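Local coordinates for glutathione S-transferase family protein (Populus trichocarpa, PDB 5F06) that probably catalyses the conjugation of glutathione to halide-bearing electrophiles, as a detoxifying Phi-class glutathione transferase that forms a dimer, at residues 65-70 with 101-106; 16-21 with 165-170; 72-77 with 83-88. One frame throughout, in Å; residues are numbered along the deposited sequence. Where two conformers were deposited one is given.

Contact 1 of 3, residues 65-70 with 101-106; sequences ESRAIT and EVESHR. With GSH (glutathione), chain C.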
loop_
_atom_site.group_PDB
_atom_site.type_symbol
_atom_site.label_atom_id
_atom_site.label_comp_id
_atom_site.label_asym_id
_atom_site.label_seq_id
_atom_site.Cartn_x
_atom_site.Cartn_y
_atom_site.Cartn_z
ATOM N N GLU A 65 -1.279 -11.032 -1.491
ATOM C CA GLU A 65 -1.665 -9.651 -1.150
ATOM C C GLU A 65 -3.026 -9.329 -1.757
ATOM O O GLU A 65 -3.202 -9.302 -2.981
ATOM C CB GLU A 65 -0.623 -8.612 -1.591
ATOM C CG GLU A 65 0.641 -8.643 -0.767
ATOM C CD GLU A 65 0.388 -8.251 0.681
ATOM O OE1 GLU A 65 -0.423 -7.326 0.917
ATOM O OE2 GLU A 65 0.992 -8.875 1.580
ATOM N N SER A 66 -3.992 -9.091 -0.875
ATOM C CA SER A 66 -5.380 -8.940 -1.280
ATOM C C SER A 66 -5.551 -7.850 -2.326
ATOM O O SER A 66 -6.318 -8.013 -3.266
ATOM C CB SER A 66 -6.262 -8.631 -0.066
ATOM O OG SER A 66 -5.835 -7.451 0.593
ATOM N N ARG A 67 -4.827 -6.747 -2.166
ATOM C CA ARG A 67 -5.004 -5.596 -3.045
ATOM C C ARG A 67 -4.233 -5.752 -4.361
ATOM O O ARG A 67 -4.520 -5.061 -5.343
ATOM C CB ARG A 67 -4.579 -4.317 -2.324
ATOM C CG ARG A 67 -5.351 -4.042 -1.024
ATOM C CD ARG A 67 -4.644 -2.984 -0.190
ATOM N NE ARG A 67 -5.289 -2.725 1.098
ATOM C CZ ARG A 67 -5.191 -3.515 2.164
ATOM N NH1 ARG A 67 -4.485 -4.639 2.110
ATOM N NH2 ARG A 67 -5.810 -3.182 3.290
ATOM N N ALA A 68 -3.251 -6.647 -4.386
ATOM C CA ALA A 68 -2.612 -7.016 -5.650
ATOM C C ALA A 68 -3.591 -7.861 -6.460
ATOM O O ALA A 68 -3.697 -7.733 -7.685
ATOM C CB ALA A 68 -1.314 -7.771 -5.412
ATOM N N ILE A 69 -4.321 -8.718 -5.760
ATOM C CA ILE A 69 -5.272 -9.608 -6.409
ATOM C C ILE A 69 -6.448 -8.811 -6.968
ATOM O O ILE A 69 -6.879 -9.037 -8.093
ATOM C CB ILE A 69 -5.782 -10.689 -5.434
ATOM C CG1 ILE A 69 -4.629 -11.607 -5.020
ATOM C CG2 ILE A 69 -6.882 -11.509 -6.081
ATOM C CD1 ILE A 69 -4.937 -12.519 -3.836
ATOM N N THR A 70 -6.966 -7.871 -6.190
ATOM C CA THR A 70 -8.072 -7.042 -6.664
ATOM C C THR A 70 -7.644 -6.184 -7.853
ATOM O O THR A 70 -8.387 -6.047 -8.824
ATOM C CB THR A 70 -8.621 -6.124 -5.562
ATOM O OG1 THR A 70 -7.562 -5.319 -5.025
ATOM C CG2 THR A 70 -9.271 -6.943 -4.444
ATOM N N GLU A 101 -3.984 4.286 -2.449
ATOM C CA GLU A 101 -2.744 4.425 -1.699
ATOM C C GLU A 101 -3.030 5.029 -0.332
ATOM O O GLU A 101 -2.373 4.686 0.641
ATOM C CB GLU A 101 -1.723 5.280 -2.449
ATOM C CG GLU A 101 -1.030 4.546 -3.577
ATOM C CD GLU A 101 -0.249 3.339 -3.090
ATOM O OE1 GLU A 101 0.480 3.467 -2.083
ATOM O OE2 GLU A 101 -0.372 2.260 -3.708
ATOM N N VAL A 102 -4.017 5.916 -0.260
ATOM C CA VAL A 102 -4.436 6.480 1.017
ATOM C C VAL A 102 -4.948 5.366 1.928
ATOM O O VAL A 102 -4.636 5.334 3.115
ATOM C CB VAL A 102 -5.526 7.562 0.834
ATOM C CG1 VAL A 102 -6.193 7.916 2.167
ATOM C CG2 VAL A 102 -4.928 8.801 0.197
ATOM N N GLU A 103 -5.727 4.448 1.366
ATOM C CA GLU A 103 -6.242 3.323 2.142
ATOM C C GLU A 103 -5.104 2.448 2.664
ATOM O O GLU A 103 -5.124 2.013 3.820
ATOM C CB GLU A 103 -7.210 2.488 1.303
ATOM C CG GLU A 103 -7.974 1.419 2.096
ATOM C CD GLU A 103 -7.216 0.109 2.240
ATOM O OE1 GLU A 103 -6.428 -0.232 1.328
ATOM O OE2 GLU A 103 -7.415 -0.588 3.261
ATOM N N SER A 104 -4.106 2.201 1.821
ATOM C CA SER A 104 -2.992 1.340 2.202
ATOM C C SER A 104 -2.098 1.947 3.286
ATOM O O SER A 104 -1.663 1.240 4.198
ATOM C CB SER A 104 -2.136 1.010 0.978
ATOM O OG SER A 104 -2.822 0.132 0.106
ATOM N N HIS A 105 -1.813 3.243 3.183
ATOM C CA HIS A 105 -0.772 3.853 4.017
ATOM C C HIS A 105 -1.298 4.759 5.120
ATOM O O HIS A 105 -0.528 5.175 5.989
ATOM C CB HIS A 105 0.198 4.645 3.138
ATOM C CG HIS A 105 0.978 3.784 2.196
ATOM N ND1 HIS A 105 2.162 3.176 2.551
ATOM C CD2 HIS A 105 0.729 3.411 0.921
ATOM C CE1 HIS A 105 2.616 2.475 1.528
ATOM N NE2 HIS A 105 1.763 2.599 0.527
ATOM N N ARG A 106 -2.594 5.057 5.090
ATOM C CA ARG A 106 -3.197 5.935 6.091
ATOM C C ARG A 106 -4.408 5.302 6.790
ATOM O O ARG A 106 -4.460 5.276 8.017
ATOM C CB ARG A 106 -3.587 7.264 5.444
ATOM C CG ARG A 106 -2.397 7.969 4.798
ATOM C CD ARG A 106 -2.718 9.372 4.345
ATOM N NE ARG A 106 -1.524 10.056 3.840
ATOM C CZ ARG A 106 -0.638 10.689 4.604
ATOM N NH1 ARG A 106 -0.792 10.734 5.923
ATOM N NH2 ARG A 106 0.410 11.279 4.049
HETATM N N1 GSH C . -1.323 -7.490 3.526
HETATM C CA1 GSH C . -1.992 -8.749 3.527
HETATM C C1 GSH C . -3.127 -8.724 2.525
HETATM O O11 GSH C . -3.790 -7.670 2.352
HETATM O O12 GSH C . -3.412 -9.757 1.870
HETATM C CB1 GSH C . -2.524 -9.052 4.915
HETATM C CG1 GSH C . -2.985 -10.502 4.959
HETATM C CD1 GSH C . -3.597 -10.861 6.307
HETATM O OE1 GSH C . -3.544 -10.082 7.247
HETATM N N2 GSH C . -4.245 -12.131 6.441
HETATM C CA2 GSH C . -4.847 -12.543 7.671
HETATM C C2 GSH C . -4.276 -13.898 8.082
HETATM O O2 GSH C . -3.893 -14.677 7.233
HETATM C CB2 GSH C . -6.335 -12.721 7.466
HETATM S SG2 GSH C . -7.157 -11.152 7.300
HETATM N N3 GSH C . -4.198 -14.262 9.473
HETATM C CA3 GSH C . -3.668 -15.558 9.858
HETATM C C3 GSH C . -2.332 -15.411 10.580
HETATM O O31 GSH C . -1.937 -16.324 11.357
HETATM O O32 GSH C . -1.624 -14.385 10.405
#

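Contact 2 of 3, residues 16-21 with 165-170; sequences VLTCLH and ADLHHL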
loop_
_atom_site.group_PDB
_atom_site.type_symbol
_atom_site.label_atom_id
_atom_site.label_comp_id
_atom_site.label_asym_id
_atom_site.label_seq_id
_atom_site.Cartn_x
_atom_site.Cartn_y
_atom_site.Cartn_z
ATOM N N VAL A 16 -11.189 -9.409 -1.576
ATOM C CA VAL A 16 -11.159 -9.969 -2.924
ATOM C C VAL A 16 -12.557 -10.413 -3.354
ATOM O O VAL A 16 -12.987 -10.141 -4.481
ATOM C CB VAL A 16 -10.186 -11.166 -3.019
ATOM C CG1 VAL A 16 -10.158 -11.729 -4.436
ATOM C CG2 VAL A 16 -8.792 -10.756 -2.590
ATOM N N LEU A 17 -13.268 -11.091 -2.456
ATOM C CA LEU A 17 -14.582 -11.620 -2.790
ATOM C C LEU A 17 -15.514 -10.536 -3.321
ATOM O O LEU A 17 -16.200 -10.740 -4.319
ATOM C CB LEU A 17 -15.210 -12.300 -1.575
ATOM C CG LEU A 17 -14.604 -13.653 -1.198
ATOM C CD1 LEU A 17 -15.179 -14.138 0.109
ATOM C CD2 LEU A 17 -14.846 -14.682 -2.295
ATOM N N THR A 18 -15.535 -9.375 -2.672
ATOM C CA THR A 18 -16.429 -8.313 -3.109
ATOM C C THR A 18 -15.994 -7.790 -4.478
ATOM O O THR A 18 -16.837 -7.463 -5.318
ATOM C CB THR A 18 -16.499 -7.155 -2.082
ATOM O OG1 THR A 18 -17.444 -6.173 -2.526
ATOM C CG2 THR A 18 -15.143 -6.505 -1.885
ATOM N N CYS A 19 -14.685 -7.738 -4.718
ATOM C CA CYS A 19 -14.174 -7.332 -6.025
ATOM C C CYS A 19 -14.615 -8.317 -7.111
ATOM O O CYS A 19 -15.077 -7.907 -8.179
ATOM C CB CYS A 19 -12.647 -7.223 -6.007
ATOM S SG CYS A 19 -11.918 -6.752 -7.614
ATOM N N LEU A 20 -14.479 -9.611 -6.835
ATOM C CA LEU A 20 -14.924 -10.643 -7.769
ATOM C C LEU A 20 -16.406 -10.477 -8.129
ATOM O O LEU A 20 -16.780 -10.620 -9.294
ATOM C CB LEU A 20 -14.670 -12.037 -7.188
ATOM C CG LEU A 20 -13.200 -12.471 -7.137
ATOM C CD1 LEU A 20 -12.984 -13.615 -6.153
ATOM C CD2 LEU A 20 -12.726 -12.876 -8.523
ATOM N N HIS A 21 -17.245 -10.162 -7.145
ATOM C CA HIS A 21 -18.677 -9.993 -7.394
ATOM C C HIS A 21 -18.985 -8.714 -8.163
ATOM O O HIS A 21 -19.865 -8.709 -9.030
ATOM C CB HIS A 21 -19.461 -10.002 -6.078
ATOM C CG HIS A 21 -19.463 -11.330 -5.392
ATOM N ND1 HIS A 21 -19.762 -12.504 -6.050
ATOM C CD2 HIS A 21 -19.212 -11.672 -4.107
ATOM C CE1 HIS A 21 -19.692 -13.512 -5.200
ATOM N NE2 HIS A 21 -19.360 -13.034 -4.013
ATOM N N ALA A 165 -10.902 2.200 -4.712
ATOM C CA ALA A 165 -10.498 2.927 -3.511
ATOM C C ALA A 165 -11.491 2.712 -2.375
ATOM O O ALA A 165 -11.100 2.361 -1.264
ATOM C CB ALA A 165 -10.352 4.417 -3.812
ATOM N N ASP A 166 -12.776 2.924 -2.653
ATOM C CA ASP A 166 -13.808 2.715 -1.644
ATOM C C ASP A 166 -13.878 1.246 -1.240
ATOM O O ASP A 166 -13.928 0.920 -0.052
ATOM C CB ASP A 166 -15.169 3.176 -2.164
ATOM C CG ASP A 166 -15.113 4.543 -2.805
ATOM O OD1 ASP A 166 -15.191 5.555 -2.073
ATOM O OD2 ASP A 166 -14.987 4.597 -4.048
ATOM N N LEU A 167 -13.878 0.373 -2.242
ATOM C CA LEU A 167 -14.014 -1.065 -2.034
ATOM C C LEU A 167 -13.028 -1.602 -1.003
ATOM O O LEU A 167 -13.395 -2.407 -0.139
ATOM C CB LEU A 167 -13.829 -1.806 -3.363
ATOM C CG LEU A 167 -14.035 -3.326 -3.328
ATOM C CD1 LEU A 167 -14.603 -3.814 -4.650
ATOM C CD2 LEU A 167 -12.744 -4.082 -2.999
ATOM N N HIS A 168 -11.777 -1.160 -1.087
ATOM C CA HIS A 168 -10.746 -1.685 -0.204
ATOM C C HIS A 168 -11.041 -1.408 1.269
ATOM O O HIS A 168 -10.493 -2.081 2.138
ATOM C CB HIS A 168 -9.375 -1.120 -0.580
ATOM C CG HIS A 168 -8.784 -1.754 -1.795
ATOM N ND1 HIS A 168 -7.628 -1.296 -2.388
ATOM C CD2 HIS A 168 -9.189 -2.819 -2.530
ATOM C CE1 HIS A 168 -7.347 -2.048 -3.439
ATOM N NE2 HIS A 168 -8.277 -2.979 -3.546
ATOM N N HIS A 169 -11.918 -0.442 1.539
ATOM C CA HIS A 169 -12.271 -0.061 2.914
ATOM C C HIS A 169 -13.328 -0.960 3.554
ATOM O O HIS A 169 -13.545 -0.909 4.764
ATOM C CB HIS A 169 -12.803 1.372 2.956
ATOM C CG HIS A 169 -11.778 2.418 2.663
ATOM N ND1 HIS A 169 -11.348 2.703 1.385
ATOM C CD2 HIS A 169 -11.108 3.263 3.481
ATOM C CE1 HIS A 169 -10.453 3.672 1.430
ATOM N NE2 HIS A 169 -10.292 4.033 2.690
ATOM N N LEU A 170 -14.009 -1.757 2.744
ATOM C CA LEU A 170 -15.209 -2.440 3.211
ATOM C C LEU A 170 -14.963 -3.435 4.354
ATOM O O LEU A 170 -15.670 -3.387 5.359
ATOM C CB LEU A 170 -15.901 -3.155 2.042
ATOM C CG LEU A 170 -16.705 -2.247 1.098
ATOM C CD1 LEU A 170 -17.097 -3.010 -0.157
ATOM C CD2 LEU A 170 -17.955 -1.683 1.777
#

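Contact 3 of 3, residues 72-77 with 83-88; sequences YIAEKF and DLIRHE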
loop_
_atom_site.group_PDB
_atom_site.type_symbol
_atom_site.label_atom_id
_atom_site.label_comp_id
_atom_site.label_asym_id
_atom_site.label_seq_id
_atom_site.Cartn_x
_atom_site.Cartn_y
_atom_site.Cartn_z
ATOM N N TYR A 72 -5.226 -6.783 -9.982
ATOM C CA TYR A 72 -5.090 -7.692 -11.114
ATOM C C TYR A 72 -6.442 -7.972 -11.764
ATOM O O TYR A 72 -6.611 -7.807 -12.974
ATOM C CB TYR A 72 -4.447 -9.002 -10.660
ATOM C CG TYR A 72 -4.373 -10.029 -11.751
ATOM C CD1 TYR A 72 -3.556 -9.829 -12.856
ATOM C CD2 TYR A 72 -5.115 -11.199 -11.684
ATOM C CE1 TYR A 72 -3.480 -10.760 -13.863
ATOM C CE2 TYR A 72 -5.044 -12.144 -12.694
ATOM C CZ TYR A 72 -4.224 -11.917 -13.779
ATOM O OH TYR A 72 -4.137 -12.845 -14.793
ATOM N N ILE A 73 -7.399 -8.396 -10.947
ATOM C CA ILE A 73 -8.742 -8.712 -11.418
ATOM C C ILE A 73 -9.394 -7.495 -12.074
ATOM O O ILE A 73 -9.968 -7.596 -13.162
ATOM C CB ILE A 73 -9.617 -9.221 -10.252
ATOM C CG1 ILE A 73 -9.110 -10.588 -9.782
ATOM C CG2 ILE A 73 -11.081 -9.324 -10.661
ATOM C CD1 ILE A 73 -9.717 -11.055 -8.470
ATOM N N ALA A 74 -9.290 -6.343 -11.419
ATOM C CA ALA A 74 -9.897 -5.117 -11.927
ATOM C C ALA A 74 -9.306 -4.704 -13.275
ATOM O O ALA A 74 -10.022 -4.229 -14.156
ATOM C CB ALA A 74 -9.735 -3.994 -10.912
ATOM N N GLU A 75 -8.002 -4.897 -13.438
ATOM C CA GLU A 75 -7.327 -4.530 -14.676
ATOM C C GLU A 75 -7.610 -5.541 -15.790
ATOM O O GLU A 75 -7.872 -5.160 -16.931
ATOM C CB GLU A 75 -5.817 -4.407 -14.439
ATOM C CG GLU A 75 -4.982 -4.225 -15.700
ATOM C CD GLU A 75 -5.341 -2.965 -16.463
ATOM O OE1 GLU A 75 -5.314 -2.997 -17.711
ATOM O OE2 GLU A 75 -5.646 -1.940 -15.815
ATOM N N LYS A 76 -7.564 -6.826 -15.455
ATOM C CA LYS A 76 -7.673 -7.875 -16.461
ATOM C C LYS A 76 -9.065 -7.939 -17.080
ATOM O O LYS A 76 -9.207 -8.171 -18.281
ATOM C CB LYS A 76 -7.318 -9.236 -15.858
ATOM C CG LYS A 76 -7.522 -10.391 -16.830
ATOM C CD LYS A 76 -6.840 -11.655 -16.358
ATOM C CE LYS A 76 -7.113 -12.814 -17.297
ATOM N NZ LYS A 76 -6.155 -13.929 -17.064
ATOM N N PHE A 77 -10.090 -7.728 -16.264
ATOM C CA PHE A 77 -11.467 -7.840 -16.737
ATOM C C PHE A 77 -12.100 -6.464 -16.933
ATOM O O PHE A 77 -13.250 -6.230 -16.577
ATOM C CB PHE A 77 -12.268 -8.697 -15.765
ATOM C CG PHE A 77 -11.731 -10.088 -15.645
ATOM C CD1 PHE A 77 -11.975 -11.019 -16.640
ATOM C CD2 PHE A 77 -10.945 -10.455 -14.569
ATOM C CE1 PHE A 77 -11.470 -12.298 -16.549
ATOM C CE2 PHE A 77 -10.436 -11.737 -14.473
ATOM C CZ PHE A 77 -10.699 -12.660 -15.466
ATOM N N ASP A 83 -17.003 -0.807 -13.387
ATOM C CA ASP A 83 -15.785 -0.098 -13.767
ATOM C C ASP A 83 -15.013 0.388 -12.534
ATOM O O ASP A 83 -15.111 1.557 -12.151
ATOM C CB ASP A 83 -16.157 1.081 -14.672
ATOM C CG ASP A 83 -14.950 1.826 -15.202
ATOM O OD1 ASP A 83 -13.815 1.321 -15.072
ATOM O OD2 ASP A 83 -15.152 2.921 -15.767
ATOM N N LEU A 84 -14.239 -0.512 -11.927
ATOM C CA LEU A 84 -13.615 -0.244 -10.629
ATOM C C LEU A 84 -12.389 0.672 -10.690
ATOM O O LEU A 84 -12.135 1.409 -9.736
ATOM C CB LEU A 84 -13.207 -1.560 -9.955
ATOM C CG LEU A 84 -14.315 -2.407 -9.326
ATOM C CD1 LEU A 84 -13.773 -3.759 -8.892
ATOM C CD2 LEU A 84 -14.937 -1.681 -8.135
ATOM N N ILE A 85 -11.624 0.617 -11.782
ATOM C CA ILE A 85 -10.400 1.418 -11.881
ATOM C C ILE A 85 -10.442 2.439 -13.022
ATOM O O ILE A 85 -9.440 3.088 -13.319
ATOM C CB ILE A 85 -9.151 0.518 -12.036
ATOM C CG1 ILE A 85 -9.242 -0.355 -13.293
ATOM C CG2 ILE A 85 -8.982 -0.345 -10.782
ATOM C CD1 ILE A 85 -7.940 -1.066 -13.635
ATOM N N ARG A 86 -11.614 2.585 -13.639
ATOM C CA ARG A 86 -11.903 3.695 -14.552
ATOM C C ARG A 86 -11.062 3.631 -15.832
ATOM O O ARG A 86 -10.275 4.529 -16.129
ATOM C CB ARG A 86 -11.691 5.031 -13.830
ATOM C CG ARG A 86 -12.233 5.060 -12.396
ATOM C CD ARG A 86 -13.676 4.567 -12.301
ATOM N NE ARG A 86 -14.622 5.471 -12.938
ATOM C CZ ARG A 86 -15.927 5.234 -13.041
ATOM N NH1 ARG A 86 -16.446 4.113 -12.552
ATOM N NH2 ARG A 86 -16.716 6.117 -13.631
ATOM N N HIS A 87 -11.273 2.571 -16.607
ATOM C CA HIS A 87 -10.429 2.264 -17.764
ATOM C C HIS A 87 -10.650 3.155 -18.993
ATOM O O HIS A 87 -9.965 2.981 -20.003
ATOM C CB HIS A 87 -10.635 0.801 -18.173
ATOM C CG HIS A 87 -11.988 0.518 -18.747
ATOM N ND1 HIS A 87 -13.091 0.265 -17.962
ATOM C CD2 HIS A 87 -12.415 0.444 -20.029
ATOM C CE1 HIS A 87 -14.141 0.051 -18.735
ATOM N NE2 HIS A 87 -13.758 0.155 -19.994
ATOM N N GLU A 88 -11.594 4.090 -18.930
ATOM C CA GLU A 88 -11.853 4.971 -20.073
ATOM C C GLU A 88 -11.840 6.448 -19.679
ATOM O O GLU A 88 -12.319 7.307 -20.422
ATOM C CB GLU A 88 -13.183 4.601 -20.742
ATOM C CG GLU A 88 -14.345 4.353 -19.790
ATOM C CD GLU A 88 -15.594 3.849 -20.507
ATOM O OE1 GLU A 88 -15.509 3.516 -21.712
ATOM O OE2 GLU A 88 -16.663 3.784 -19.863
HETATM O O HOH W 1 -12.395 -2.893 -13.280
#

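Contact 1 of 3, residues 65-70 with 101-106
Arg67 of helix 66-76 reaches Glu103 of helix 90-120 and joins the thioredoxin-like domain of this glutathione transferase to the helical domain, beside the site that holds the gamma-glutamyl end of glutathione. From Arg67 CA, the bond to CB already heads toward helix 90-120. CG lies anti to the carbonyl carbon (chi1 -59°), and from there the chain runs extended to NE. Arg67 CD passes Ser104 OG at 3.6 Å. The guanidinium then meets the Glu103 carboxylate side-on: Arg67 NE donates to Glu103 OE1 at 2.8 Å, and Arg67 NH2 donates to Glu103 OE2 at 3.1 Å with a nearly straight N-H (175°). Both oxygens accept through their syn lone pairs and the two planes are only 11° apart, a bidentate salt bridge that fixes the rotation of each group. Glu103 comes from the opposite direction, and the bend in its chain turns the carboxylate to meet the guanidinium edge. The remaining nitrogen, Arg67 NH1, lies 3.1 Å from GSH O11. Glu103 thus probably serves as a second-shell residue that orients the arginine, whose charge would help to neutralise the ligand carboxylate. Glu65 and Ser66, at the start of helix 66-76, bond the same end of the ligand. Glu65, at the N-cap position, accepts a bond from the ligand amine, GSH N1 to Glu65 OE1 at 2.8 Å, while its OE2 forms a salt bridge with Arg106 of the second subunit. The glutathione carboxylate sits at the helix N terminus, where the dipole probably favours its negative charge: Ser66 N donates to GSH O12 at 2.9 Å, and Ser66 OG donates to GSH O11 at 2.7 Å.

Contact 2 of 3, residues 16-21 with 165-170
Thr18 and Cys19 of helix 11-22 meet Leu167 of helix 164-167, an apolar contact across the interface between the thioredoxin-like and all-helical domains of the GST fold. Leu167 has CG anti to the backbone N (chi1 -176°), which carries both methyls out toward helix 11-22. One branch, Leu167 CD1, lies against the helix backbone at Cys19 CA, 3.8 Å away. Thr18 and Leu167 approach tip to tip: in the conformer given, Thr18 CG2 lies 3.6 Å from Leu167 CD2 and almost as near Leu167 CG, the methyl abutting the fork of the leucine. An alanine in place of Leu167 would lose both branches and would probably open a gap in front of Thr18 and Cys19, leaving the two domains less closely fitted here.

Away from this tight centre the contact is looser. Leu170 crosses Thr18 at about a right angle and, in that same conformer, its CD1 comes no nearer than 4.0 Å, to Thr18 OG1; its side chain also packs on Phe204 of helix 202-210. Cys19 CB stands 4.2 Å from Leu167 CD1. No hydrogen bond spans the two segments, and the looser margin is also buried, so neither side of the contact faces solvent.

Polar groups in segment 165-170 bond locally or to other parts of the chain. A type I turn from Leu167 to Leu170 carries the chain into helix 170-176, and within it the His169 ring turns back: His169 ND1 donates to Ala165 O at 2.7 Å, the acceptor lying in the ring plane.

Contact 3 of 3, residues 72-77 with 83-88
Ala74, on the last turn of helix 66-76, packs against Ile85 in the linker that carries the chain from the last helix of the thioredoxin-like domain to helix 90-120, the first of the helical domain; the packing folds the start of that linker back on helix 66-76. The apolar contacts come first. Ala74 CB meets Ile85 CG2 at 3.7 Å, and Ala74 CB also lies 4.3 Å from Leu84 CB.

A methyl-to-carboxylate contact stands apart from these. With Ile85 CG1 between the backbone N and the carbonyl carbon (chi1 60°), CG2 is left for Ala74 while Ile85 CD1 reaches 3.3 Å from Glu75 OE2, the two side chains crossing at about a right angle.

Polar links across the contact run through water. One molecule donates to Ala74 O at 2.9 Å and accepts a weak bond from Leu84 N. The linker is braced internally by Asp83: Asp83 OD1 takes His87 N at 3.2 Å, through the syn lone pair, and Asp83 O accepts from Arg86 NH1 at 2.9 Å. Asp83 OD2 lies over one face of that guanidinium, a long, purely electrostatic pairing.

Around this patch, Ile85 also touches Leu164 of helix 164-167, while Leu84 touches both Cys19 of helix 11-22 and Leu167 of helix 164-167. On helix 66-76, Tyr72 packs on strand 61-64 and on Ala94 of the second subunit.

Overall arrangement
From the N terminus, helix 11-22 enters contact 2 first, and its partner, 165-170, arrives only after 143 residues; the other two contacts are nested inside that long loop. Next comes helix 66-76, whose start enters contact 1 and whose end enters contact 3. Contact 3 closes at once through the linker 83-88 and so nests within contact 1, which closes later on helix 90-120. Contacts 1 and 2 join the thioredoxin-like domain to the helical one and meet through Thr70 and His168. Contacts 2 and 3 meet where Leu20 packs on Ile73. Contacts 1 and 3 both reach the second subunit.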